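Local structure of ribokinase (Thermotoga maritima, 1VM7) at residues N125-I133 and E149-C158; V259-A267 and A277-A285. The protein probably catalyses the ATP- and magnesium-dependent phosphorylation of ribose at O-5, giving ribose 5-phosphate. One frame throughout, in Å; residues are numbered along the deposited sequence.

Both segments of interaction 1 precede those of interaction 2 along the chain. Their centres lie 25 Å apart on opposite sides of the chain's centre, and their nearest atoms stay about 11 Å apart. Interaction 1 joins the loop after strand 116-121 to the start of helix 152-161, next to strands 69-75 and 143-146 of the large mixed sheet. Interaction 2 pairs helices 256-269 and 274-288, the first of which rests on strand 222-226 of the same sheet. Each borders a different part of the predicted active site: interaction 1 holds Glu149 of the ribose site, and interaction 2 lies near the ATP and potassium sites.

Interaction 1: residues N125-I133 and E149-C158; sequences NAELKKELI and EIPFETTLEC
Glu149 meets the loop through its backbone, its O lying 3.8 Å from Asn125 CB. Its carboxylate turns elsewhere, to Ser22 OG and Lys53 N. Glu149 and Lys53 are both predicted ribose-binding residues, so this end of the contact borders the sugar pocket. Ile150 follows with CD1 against Leu128 CD2 (4.0 Å), the two side chains crossing at a slant. Pro151 takes the N-cap position of helix 152-161. Its CD lies 3.3 Å from Leu128 O and also faces Asn125 O, while CG reaches Ala126 O.

Glu153 OE2 accepts a weak but fairly straight hydrogen bond from Lys130 N (3.4 Å, 166°). The side chains of Lys130 and Glu153 cross at about a right angle, and Lys130 NZ forms a salt bridge with Glu131 OE2. Thr154 OG1 donates to Leu128 O at 2.6 Å, tilted slightly from the carbonyl plane. OG1 stands beside its own backbone N (chi1 -66°), which turns CG2 toward Ile133 CD1. A valine here would probably leave Leu128 O, the carbonyl of the central residue of an inverse gamma turn, without its hydroxyl donor. Cys158 SG then meets Ile133 CD1 at 4.3 Å. The chemistry thus divides. Leu128 and Ile133 touch strand 69-75, and Cys158 touches strand 143-146. Glu153 and Lys130 lie toward the outside. Lys130 NZ is 4.3 Å from Glu153 OE1, beyond a salt bridge, and the Glu131 carboxylate is also near Glu153, so the net attraction is probably modest.

Interaction 2: residues V259-A267 and A277-A285; sequences VFNGAFAVA and AVIFGTAAA
Ala263 and Ala284 meet methyl to methyl, CB to CB, at 3.5 Å. The same CB of Ala263 also lies over Gly281 CA. Further along, Ala267 CB and Ala277 CB press together at 3.5 Å, tighter than usual for two carbons. Val259 uses one branch: CG1 is anti to the backbone N (chi1 175°) and reaches the backbone of Ala284 as well as its CB.

The alanines and Gly281 allow the axes of the two segments to approach to 7.6 Å, with their directions 141° apart. Helices 256-269 and 274-288 thus form a close, roughly antiparallel pair in the pfkB kinase fold. Side chains of both touch helix 53-65, and Phe260 and Phe264 also rest on Ile224 of strand 222-226. Gly281 is central to the fit, because a CB there would clash with Phe260 CD1.

Aromatic contacts fill in around the small residues. Phe260 is a knob in a hole formed by Val278, Gly281, Thr282 and Ala285. Its CD1 lies 3.4 Å from Gly281 C, and Val278 O and Thr282 N meet the ring at its edge. Phe264 CB lies over one face of the Phe260 ring, displaced toward its rim. Phe264 in turn brings CE1 to Ala277 CB at 3.5 Å, and Val278 N sits at its edge. Phe280 reaches across from the second helix, with Ala263 O at the edge of its ring, 3.3 Å from CD2.

A side-chain hydrogen bond within helix 274-288 borders the Phe260 ring. Val278 O accepts from Thr282 N and from Thr282 OG1 (3.0 Å), which approach from opposite faces of the carbonyl plane. The side-chain bond keeps the Thr282 hydroxyl beside Phe260 CE1.

Interaction 1: residues N125-I133 and E149-C158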
ATOM      1  N   ASN A 125      -1.243   1.974  15.676  1.00 30.93           N
ATOM      2  CA  ASN A 125      -1.856   3.127  16.354  1.00 31.31           C
ATOM      3  C   ASN A 125      -3.045   2.753  17.246  1.00 31.27           C
ATOM      4  O   ASN A 125      -3.259   3.358  18.277  1.00 31.19           O
ATOM      5  CB  ASN A 125      -2.263   4.207  15.353  1.00 31.85           C
ATOM      6  CG  ASN A 125      -1.067   4.829  14.653  1.00 32.02           C
ATOM      7  OD1 ASN A 125      -0.184   5.391  15.290  1.00 31.09           O
ATOM      8  ND2 ASN A 125      -1.031   4.706  13.349  1.00 32.54           N
ATOM      9  N   ALA A 126      -3.774   1.712  16.853  1.00 31.50           N
ATOM     10  CA  ALA A 126      -4.936   1.248  17.587  1.00 31.32           C
ATOM     11  C   ALA A 126      -4.554   0.533  18.886  1.00 31.56           C
ATOM     12  O   ALA A 126      -5.408   0.264  19.721  1.00 31.45           O
ATOM     13  CB  ALA A 126      -5.776   0.330  16.685  1.00 30.84           C
ATOM     14  N   GLU A 127      -3.276   0.212  19.044  1.00 31.60           N
ATOM     15  CA  GLU A 127      -2.807  -0.470  20.215  1.00 31.94           C
ATOM     16  C   GLU A 127      -2.361   0.468  21.310  1.00 32.19           C
ATOM     17  O   GLU A 127      -2.016   0.015  22.388  1.00 33.15           O
ATOM     18  CB  GLU A 127      -1.669  -1.396  19.826  1.00 31.87           C
ATOM     19  CG  GLU A 127      -2.065  -2.447  18.822  1.00 32.58           C
ATOM     20  CD  GLU A 127      -3.186  -3.364  19.311  1.00 34.46           C
ATOM     21  OE1 GLU A 127      -2.996  -4.144  20.292  1.00 32.86           O
ATOM     22  OE2 GLU A 127      -4.266  -3.325  18.676  1.00 37.10           O
ATOM     23  N   LEU A 128      -2.380   1.764  21.048  1.00 32.81           N
ATOM     24  CA  LEU A 128      -1.932   2.753  22.001  1.00 33.21           C
ATOM     25  C   LEU A 128      -3.066   3.041  22.969  1.00 33.75           C
ATOM     26  O   LEU A 128      -3.806   4.032  22.839  1.00 33.54           O
ATOM     27  CB  LEU A 128      -1.464   4.001  21.287  1.00 32.44           C
ATOM     28  CG  LEU A 128      -0.921   5.129  22.171  1.00 33.85           C
ATOM     29  CD1 LEU A 128      -0.210   4.639  23.462  1.00 33.12           C
ATOM     30  CD2 LEU A 128      -0.026   6.032  21.351  1.00 34.42           C
ATOM     31  N   LYS A 129      -3.148   2.157  23.955  1.00 34.00           N
ATOM     32  CA  LYS A 129      -4.182   2.167  24.977  1.00 34.60           C
ATOM     33  C   LYS A 129      -3.618   2.709  26.281  1.00 34.74           C
ATOM     34  O   LYS A 129      -2.384   2.838  26.470  1.00 33.58           O
ATOM     35  CB  LYS A 129      -4.720   0.747  25.183  1.00 35.03           C
ATOM     36  CG  LYS A 129      -5.468   0.180  23.941  1.00 36.81           C
ATOM     37  CD  LYS A 129      -5.463  -1.345  23.951  1.00 38.63           C
ATOM     38  CE  LYS A 129      -5.983  -1.934  22.649  1.00 39.15           C
ATOM     39  NZ  LYS A 129      -7.375  -1.508  22.409  1.00 41.24           N
ATOM     40  N   LYS A 130      -4.539   3.003  27.189  1.00 35.23           N
ATOM     41  CA  LYS A 130      -4.202   3.723  28.411  1.00 36.08           C
ATOM     42  C   LYS A 130      -3.226   2.933  29.278  1.00 35.89           C
ATOM     43  O   LYS A 130      -2.383   3.538  29.929  1.00 36.29           O
ATOM     44  CB  LYS A 130      -5.487   4.199  29.116  1.00 35.87           C
ATOM     45  CG  LYS A 130      -6.436   3.104  29.588  1.00 37.05           C
ATOM     46  CD  LYS A 130      -7.854   3.647  29.801  1.00 36.96           C
ATOM     47  CE  LYS A 130      -8.583   2.861  30.866  1.00 39.04           C
ATOM     48  NZ  LYS A 130      -8.455   1.380  30.668  1.00 39.72           N
ATOM     49  N   GLU A 131      -3.281   1.604  29.176  1.00 36.42           N
ATOM     50  CA  GLU A 131      -2.394   0.690  29.886  1.00 36.72           C
ATOM     51  C   GLU A 131      -0.929   0.746  29.444  1.00 36.78           C
ATOM     52  O   GLU A 131      -0.049   0.273  30.158  1.00 36.97           O
ATOM     53  CB  GLU A 131      -2.940  -0.717  29.723  1.00 37.32           C
ATOM     54  CG  GLU A 131      -4.286  -0.924  30.430  1.00 38.38           C
ATOM     55  CD  GLU A 131      -5.475  -0.472  29.602  1.00 41.20           C
ATOM     56  OE1 GLU A 131      -5.301  -0.239  28.373  1.00 42.66           O
ATOM     57  OE2 GLU A 131      -6.582  -0.353  30.176  1.00 38.58           O
ATOM     58  N   LEU A 132      -0.666   1.299  28.268  1.00 36.54           N
ATOM     59  CA  LEU A 132       0.695   1.425  27.753  1.00 36.95           C
ATOM     60  C   LEU A 132       1.379   2.747  28.131  1.00 36.57           C
ATOM     61  O   LEU A 132       2.570   2.889  27.943  1.00 36.94           O
ATOM     62  CB  LEU A 132       0.667   1.322  26.222  1.00 37.16           C
ATOM     63  CG  LEU A 132       0.249  -0.014  25.620  1.00 37.55           C
ATOM     64  CD1 LEU A 132       0.589  -0.009  24.139  1.00 37.89           C
ATOM     65  CD2 LEU A 132       0.970  -1.157  26.311  1.00 37.44           C
ATOM     66  N   ILE A 133       0.618   3.705  28.652  1.00 36.74           N
ATOM     67  CA  ILE A 133       1.150   5.015  28.987  1.00 36.54           C
ATOM     68  C   ILE A 133       1.984   4.919  30.257  1.00 36.78           C
ATOM     69  O   ILE A 133       1.489   4.525  31.316  1.00 36.29           O
ATOM     70  CB  ILE A 133       0.031   6.085  29.236  1.00 36.88           C
ATOM     71  CG1 ILE A 133      -0.904   6.255  28.023  1.00 36.60           C
ATOM     72  CG2 ILE A 133       0.654   7.436  29.601  1.00 36.59           C
ATOM     73  CD1 ILE A 133      -0.188   6.597  26.723  1.00 38.80           C
ATOM     74  N   GLU A 149      -5.937  10.554  16.453  1.00 34.21           N
ATOM     75  CA  GLU A 149      -5.574   9.417  15.596  1.00 34.74           C
ATOM     76  C   GLU A 149      -5.089   8.158  16.375  1.00 34.64           C
ATOM     77  O   GLU A 149      -4.355   7.320  15.858  1.00 34.61           O
ATOM     78  CB  GLU A 149      -4.521   9.879  14.621  1.00 34.94           C
ATOM     79  CG  GLU A 149      -5.077  10.719  13.465  1.00 35.29           C
ATOM     80  CD  GLU A 149      -4.008  11.009  12.414  1.00 34.98           C
ATOM     81  OE1 GLU A 149      -2.822  10.997  12.775  1.00 34.72           O
ATOM     82  OE2 GLU A 149      -4.350  11.232  11.228  1.00 35.27           O
ATOM     83  N   ILE A 150      -5.474   8.074  17.638  1.00 34.12           N
ATOM     84  CA  ILE A 150      -5.263   6.902  18.458  1.00 33.59           C
ATOM     85  C   ILE A 150      -6.581   6.711  19.193  1.00 33.26           C
ATOM     86  O   ILE A 150      -7.508   7.537  19.060  1.00 33.33           O
ATOM     87  CB  ILE A 150      -4.041   7.082  19.415  1.00 33.69           C
ATOM     88  CG1 ILE A 150      -4.229   8.289  20.338  1.00 34.01           C
ATOM     89  CG2 ILE A 150      -2.794   7.243  18.591  1.00 34.39           C
ATOM     90  CD1 ILE A 150      -3.164   8.433  21.380  1.00 34.08           C
ATOM     91  N   PRO A 151      -6.712   5.611  19.932  1.00 33.20           N
ATOM     92  CA  PRO A 151      -7.989   5.395  20.604  1.00 33.09           C
ATOM     93  C   PRO A 151      -8.329   6.570  21.497  1.00 32.84           C
ATOM     94  O   PRO A 151      -7.457   7.054  22.225  1.00 32.68           O
ATOM     95  CB  PRO A 151      -7.707   4.137  21.446  1.00 32.60           C
ATOM     96  CG  PRO A 151      -6.686   3.425  20.697  1.00 32.10           C
ATOM     97  CD  PRO A 151      -5.778   4.502  20.222  1.00 32.86           C
ATOM     98  N   PHE A 152      -9.561   7.059  21.406  1.00 33.14           N
ATOM     99  CA  PHE A 152      -9.898   8.287  22.085  1.00 33.27           C
ATOM    100  C   PHE A 152      -9.682   8.139  23.591  1.00 33.19           C
ATOM    101  O   PHE A 152      -9.244   9.060  24.270  1.00 32.48           O
ATOM    102  CB  PHE A 152     -11.339   8.692  21.810  1.00 34.17           C
ATOM    103  CG  PHE A 152     -11.672   9.996  22.414  1.00 34.18           C
ATOM    104  CD1 PHE A 152     -11.071  11.150  21.924  1.00 33.69           C
ATOM    105  CD2 PHE A 152     -12.484  10.069  23.539  1.00 33.59           C
ATOM    106  CE1 PHE A 152     -11.335  12.376  22.491  1.00 34.76           C
ATOM    107  CE2 PHE A 152     -12.752  11.298  24.125  1.00 34.34           C
ATOM    108  CZ  PHE A 152     -12.176  12.454  23.601  1.00 34.87           C
ATOM    109  N   GLU A 153      -9.975   6.961  24.111  1.00 33.63           N
ATOM    110  CA  GLU A 153      -9.843   6.716  25.546  1.00 34.75           C
ATOM    111  C   GLU A 153      -8.455   7.033  26.065  1.00 33.90           C
ATOM    112  O   GLU A 153      -8.284   7.386  27.243  1.00 34.00           O
ATOM    113  CB  GLU A 153     -10.140   5.254  25.913  1.00 35.13           C
ATOM    114  CG  GLU A 153      -9.108   4.255  25.335  1.00 39.66           C
ATOM    115  CD  GLU A 153      -8.918   3.027  26.197  1.00 43.03           C
ATOM    116  OE1 GLU A 153      -9.917   2.575  26.784  1.00 45.61           O
ATOM    117  OE2 GLU A 153      -7.765   2.522  26.280  1.00 45.27           O
ATOM    118  N   THR A 154      -7.457   6.857  25.200  1.00 32.94           N
ATOM    119  CA  THR A 154      -6.086   7.116  25.586  1.00 31.80           C
ATOM    120  C   THR A 154      -5.854   8.605  25.582  1.00 31.34           C
ATOM    121  O   THR A 154      -5.357   9.168  26.549  1.00 30.96           O
ATOM    122  CB  THR A 154      -5.087   6.419  24.659  1.00 31.69           C
ATOM    123  OG1 THR A 154      -5.229   5.013  24.812  1.00 29.76           O
ATOM    124  CG2 THR A 154      -3.639   6.799  25.017  1.00 30.81           C
ATOM    125  N   THR A 155      -6.233   9.241  24.484  1.00 31.44           N
ATOM    126  CA  THR A 155      -6.172  10.683  24.372  1.00 31.21           C
ATOM    127  C   THR A 155      -6.885  11.305  25.563  1.00 30.94           C
ATOM    128  O   THR A 155      -6.330  12.151  26.247  1.00 31.23           O
ATOM    129  CB  THR A 155      -6.819  11.144  23.048  1.00 31.27           C
ATOM    130  OG1 THR A 155      -6.035  10.653  21.970  1.00 30.88           O
ATOM    131  CG2 THR A 155      -6.912  12.675  22.944  1.00 31.88           C
ATOM    132  N   LEU A 156      -8.105  10.866  25.818  1.00 30.30           N
ATOM    133  CA  LEU A 156      -8.884  11.420  26.896  1.00 30.70           C
ATOM    134  C   LEU A 156      -8.194  11.242  28.264  1.00 31.18           C
ATOM    135  O   LEU A 156      -8.123  12.167  29.074  1.00 30.48           O
ATOM    136  CB  LEU A 156     -10.264  10.769  26.913  1.00 30.56           C
ATOM    137  CG  LEU A 156     -11.179  11.125  28.075  1.00 30.24           C
ATOM    138  CD1 LEU A 156     -11.341  12.641  28.224  1.00 29.59           C
ATOM    139  CD2 LEU A 156     -12.522  10.437  27.855  1.00 30.04           C
ATOM    140  N   GLU A 157      -7.700  10.040  28.515  1.00 31.98           N
ATOM    141  CA  GLU A 157      -7.093   9.745  29.794  1.00 32.67           C
ATOM    142  C   GLU A 157      -5.858  10.608  30.004  1.00 32.95           C
ATOM    143  O   GLU A 157      -5.643  11.086  31.105  1.00 32.92           O
ATOM    144  CB  GLU A 157      -6.759   8.250  29.909  1.00 33.44           C
ATOM    145  CG  GLU A 157      -6.376   7.789  31.311  1.00 34.02           C
ATOM    146  CD  GLU A 157      -7.524   7.869  32.304  1.00 36.74           C
ATOM    147  OE1 GLU A 157      -8.596   8.457  31.993  1.00 37.89           O
ATOM    148  OE2 GLU A 157      -7.351   7.335  33.416  1.00 39.17           O
ATOM    149  N   CYS A 158      -5.061  10.809  28.952  1.00 33.51           N
ATOM    150  CA  CYS A 158      -3.903  11.716  29.010  1.00 33.96           C
ATOM    151  C   CYS A 158      -4.281  13.149  29.353  1.00 33.89           C
ATOM    152  O   CYS A 158      -3.658  13.762  30.199  1.00 33.48           O
ATOM    153  CB  CYS A 158      -3.164  11.721  27.674  1.00 34.70           C
ATOM    154  SG  CYS A 158      -2.176  10.281  27.472  1.00 36.15           S
TER

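Interaction 2: residues V259-A267 and A277-A285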
ATOM      1  N   VAL A 259       2.525  21.406  11.897  1.00 32.77           N
ATOM      2  CA  VAL A 259       3.635  22.335  12.070  1.00 32.06           C
ATOM      3  C   VAL A 259       3.233  23.482  13.002  1.00 31.84           C
ATOM      4  O   VAL A 259       3.961  23.808  13.927  1.00 31.39           O
ATOM      5  CB  VAL A 259       4.169  22.865  10.712  1.00 32.22           C
ATOM      6  CG1 VAL A 259       5.253  23.921  10.898  1.00 30.27           C
ATOM      7  CG2 VAL A 259       4.756  21.732   9.920  1.00 32.64           C
ATOM      8  N   PHE A 260       2.058  24.072  12.785  1.00 31.20           N
ATOM      9  CA  PHE A 260       1.602  25.093  13.684  1.00 30.52           C
ATOM     10  C   PHE A 260       1.607  24.600  15.127  1.00 30.82           C
ATOM     11  O   PHE A 260       2.132  25.270  16.016  1.00 30.60           O
ATOM     12  CB  PHE A 260       0.204  25.599  13.318  1.00 30.79           C
ATOM     13  CG  PHE A 260      -0.300  26.588  14.297  1.00 29.29           C
ATOM     14  CD1 PHE A 260       0.134  27.894  14.240  1.00 30.76           C
ATOM     15  CD2 PHE A 260      -1.074  26.188  15.365  1.00 29.86           C
ATOM     16  CE1 PHE A 260      -0.281  28.828  15.183  1.00 32.07           C
ATOM     17  CE2 PHE A 260      -1.485  27.106  16.316  1.00 32.27           C
ATOM     18  CZ  PHE A 260      -1.092  28.441  16.218  1.00 30.85           C
ATOM     19  N   ASN A 261       0.984  23.445  15.373  1.00 30.89           N
ATOM     20  CA  ASN A 261       0.825  22.973  16.752  1.00 31.53           C
ATOM     21  C   ASN A 261       2.181  22.749  17.439  1.00 31.68           C
ATOM     22  O   ASN A 261       2.344  23.164  18.580  1.00 31.56           O
ATOM     23  CB  ASN A 261      -0.062  21.712  16.825  1.00 31.44           C
ATOM     24  CG  ASN A 261      -1.556  22.042  16.825  1.00 31.96           C
ATOM     25  OD1 ASN A 261      -1.999  22.899  16.094  1.00 33.41           O
ATOM     26  ND2 ASN A 261      -2.326  21.342  17.651  1.00 31.68           N
ATOM     27  N   GLY A 262       3.127  22.125  16.727  1.00 31.49           N
ATOM     28  CA  GLY A 262       4.438  21.814  17.282  1.00 31.59           C
ATOM     29  C   GLY A 262       5.257  23.048  17.562  1.00 31.61           C
ATOM     30  O   GLY A 262       5.858  23.177  18.626  1.00 32.24           O
ATOM     31  N   ALA A 263       5.265  23.968  16.602  1.00 31.68           N
ATOM     32  CA  ALA A 263       5.948  25.254  16.748  1.00 31.43           C
ATOM     33  C   ALA A 263       5.290  26.118  17.824  1.00 31.58           C
ATOM     34  O   ALA A 263       5.973  26.721  18.644  1.00 31.50           O
ATOM     35  CB  ALA A 263       5.953  25.965  15.437  1.00 30.99           C
ATOM     36  N   PHE A 264       3.957  26.168  17.835  1.00 31.76           N
ATOM     37  CA  PHE A 264       3.238  26.825  18.929  1.00 31.60           C
ATOM     38  C   PHE A 264       3.718  26.327  20.294  1.00 31.79           C
ATOM     39  O   PHE A 264       4.002  27.115  21.179  1.00 31.86           O
ATOM     40  CB  PHE A 264       1.738  26.577  18.778  1.00 31.30           C
ATOM     41  CG  PHE A 264       0.920  27.217  19.835  1.00 30.39           C
ATOM     42  CD1 PHE A 264       0.703  28.583  19.816  1.00 31.98           C
ATOM     43  CD2 PHE A 264       0.386  26.476  20.866  1.00 31.10           C
ATOM     44  CE1 PHE A 264      -0.033  29.189  20.793  1.00 31.43           C
ATOM     45  CE2 PHE A 264      -0.389  27.086  21.843  1.00 30.95           C
ATOM     46  CZ  PHE A 264      -0.571  28.433  21.811  1.00 31.10           C
ATOM     47  N   ALA A 265       3.817  25.008  20.433  1.00 32.03           N
ATOM     48  CA  ALA A 265       4.201  24.373  21.683  1.00 31.78           C
ATOM     49  C   ALA A 265       5.662  24.673  22.065  1.00 31.69           C
ATOM     50  O   ALA A 265       5.950  24.894  23.232  1.00 31.05           O
ATOM     51  CB  ALA A 265       3.952  22.891  21.572  1.00 31.57           C
ATOM     52  N   VAL A 266       6.559  24.658  21.073  1.00 32.23           N
ATOM     53  CA  VAL A 266       7.968  25.068  21.244  1.00 32.20           C
ATOM     54  C   VAL A 266       8.082  26.458  21.823  1.00 32.12           C
ATOM     55  O   VAL A 266       8.874  26.686  22.728  1.00 31.83           O
ATOM     56  CB  VAL A 266       8.759  25.018  19.882  1.00 32.60           C
ATOM     57  CG1 VAL A 266      10.108  25.762  19.964  1.00 32.67           C
ATOM     58  CG2 VAL A 266       9.005  23.575  19.461  1.00 32.37           C
ATOM     59  N   ALA A 267       7.289  27.384  21.289  1.00 32.12           N
ATOM     60  CA  ALA A 267       7.244  28.750  21.777  1.00 31.98           C
ATOM     61  C   ALA A 267       6.813  28.838  23.253  1.00 32.25           C
ATOM     62  O   ALA A 267       7.512  29.421  24.082  1.00 31.73           O
ATOM     63  CB  ALA A 267       6.342  29.544  20.909  1.00 32.08           C
ATOM     64  N   ALA A 277       3.443  32.939  20.856  1.00 33.50           N
ATOM     65  CA  ALA A 277       3.518  31.558  20.387  1.00 33.33           C
ATOM     66  C   ALA A 277       2.712  31.339  19.121  1.00 32.99           C
ATOM     67  O   ALA A 277       3.138  30.565  18.263  1.00 32.83           O
ATOM     68  CB  ALA A 277       3.077  30.575  21.461  1.00 33.26           C
ATOM     69  N   VAL A 278       1.541  31.987  19.019  1.00 32.64           N
ATOM     70  CA  VAL A 278       0.735  31.936  17.779  1.00 32.23           C
ATOM     71  C   VAL A 278       1.517  32.532  16.621  1.00 31.82           C
ATOM     72  O   VAL A 278       1.541  31.979  15.529  1.00 31.31           O
ATOM     73  CB  VAL A 278      -0.634  32.697  17.834  1.00 32.08           C
ATOM     74  CG1 VAL A 278      -1.218  32.878  16.414  1.00 31.21           C
ATOM     75  CG2 VAL A 278      -1.655  31.962  18.678  1.00 32.02           C
ATOM     76  N   ILE A 279       2.147  33.676  16.847  1.00 32.05           N
ATOM     77  CA  ILE A 279       2.917  34.297  15.777  1.00 32.19           C
ATOM     78  C   ILE A 279       4.005  33.327  15.304  1.00 32.30           C
ATOM     79  O   ILE A 279       4.200  33.110  14.104  1.00 31.92           O
ATOM     80  CB  ILE A 279       3.610  35.586  16.215  1.00 32.37           C
ATOM     81  CG1 ILE A 279       2.592  36.613  16.709  1.00 32.73           C
ATOM     82  CG2 ILE A 279       4.462  36.127  15.059  1.00 31.97           C
ATOM     83  CD1 ILE A 279       2.052  37.530  15.644  1.00 34.42           C
ATOM     84  N   PHE A 280       4.707  32.750  16.275  1.00 32.47           N
ATOM     85  CA  PHE A 280       5.824  31.884  15.995  1.00 32.31           C
ATOM     86  C   PHE A 280       5.392  30.668  15.192  1.00 32.12           C
ATOM     87  O   PHE A 280       6.015  30.336  14.196  1.00 31.01           O
ATOM     88  CB  PHE A 280       6.505  31.460  17.292  1.00 32.37           C
ATOM     89  CG  PHE A 280       7.713  30.587  17.077  1.00 32.79           C
ATOM     90  CD1 PHE A 280       8.944  31.149  16.769  1.00 32.59           C
ATOM     91  CD2 PHE A 280       7.616  29.213  17.174  1.00 31.90           C
ATOM     92  CE1 PHE A 280      10.071  30.360  16.558  1.00 33.16           C
ATOM     93  CE2 PHE A 280       8.740  28.414  16.980  1.00 34.00           C
ATOM     94  CZ  PHE A 280       9.971  28.994  16.661  1.00 32.28           C
ATOM     95  N   GLY A 281       4.302  30.031  15.629  1.00 32.35           N
ATOM     96  CA  GLY A 281       3.730  28.901  14.931  1.00 32.17           C
ATOM     97  C   GLY A 281       3.203  29.248  13.558  1.00 31.90           C
ATOM     98  O   GLY A 281       3.284  28.456  12.621  1.00 31.74           O
ATOM     99  N   THR A 282       2.610  30.422  13.457  1.00 32.12           N
ATOM    100  CA  THR A 282       2.141  30.949  12.177  1.00 32.05           C
ATOM    101  C   THR A 282       3.309  31.042  11.183  1.00 30.93           C
ATOM    102  O   THR A 282       3.178  30.702  10.018  1.00 30.49           O
ATOM    103  CB  THR A 282       1.466  32.323  12.389  1.00 31.81           C
ATOM    104  OG1 THR A 282       0.135  32.113  12.885  1.00 34.09           O
ATOM    105  CG2 THR A 282       1.396  33.104  11.110  1.00 32.73           C
ATOM    106  N   ALA A 283       4.450  31.516  11.656  1.00 30.44           N
ATOM    107  CA  ALA A 283       5.613  31.669  10.806  1.00 30.14           C
ATOM    108  C   ALA A 283       6.121  30.330  10.303  1.00 30.05           C
ATOM    109  O   ALA A 283       6.459  30.176   9.133  1.00 29.44           O
ATOM    110  CB  ALA A 283       6.716  32.379  11.577  1.00 30.51           C
ATOM    111  N   ALA A 284       6.176  29.364  11.211  1.00 30.26           N
ATOM    112  CA  ALA A 284       6.616  28.004  10.921  1.00 30.46           C
ATOM    113  C   ALA A 284       5.693  27.281   9.948  1.00 30.91           C
ATOM    114  O   ALA A 284       6.173  26.652   8.995  1.00 30.47           O
ATOM    115  CB  ALA A 284       6.716  27.208  12.221  1.00 30.85           C
ATOM    116  N   ALA A 285       4.380  27.375  10.190  1.00 31.05           N
ATOM    117  CA  ALA A 285       3.382  26.840   9.272  1.00 31.23           C
ATOM    118  C   ALA A 285       3.551  27.456   7.899  1.00 31.08           C
ATOM    119  O   ALA A 285       3.521  26.757   6.899  1.00 31.13           O
ATOM    120  CB  ALA A 285       1.997  27.125   9.774  1.00 31.72           C
TER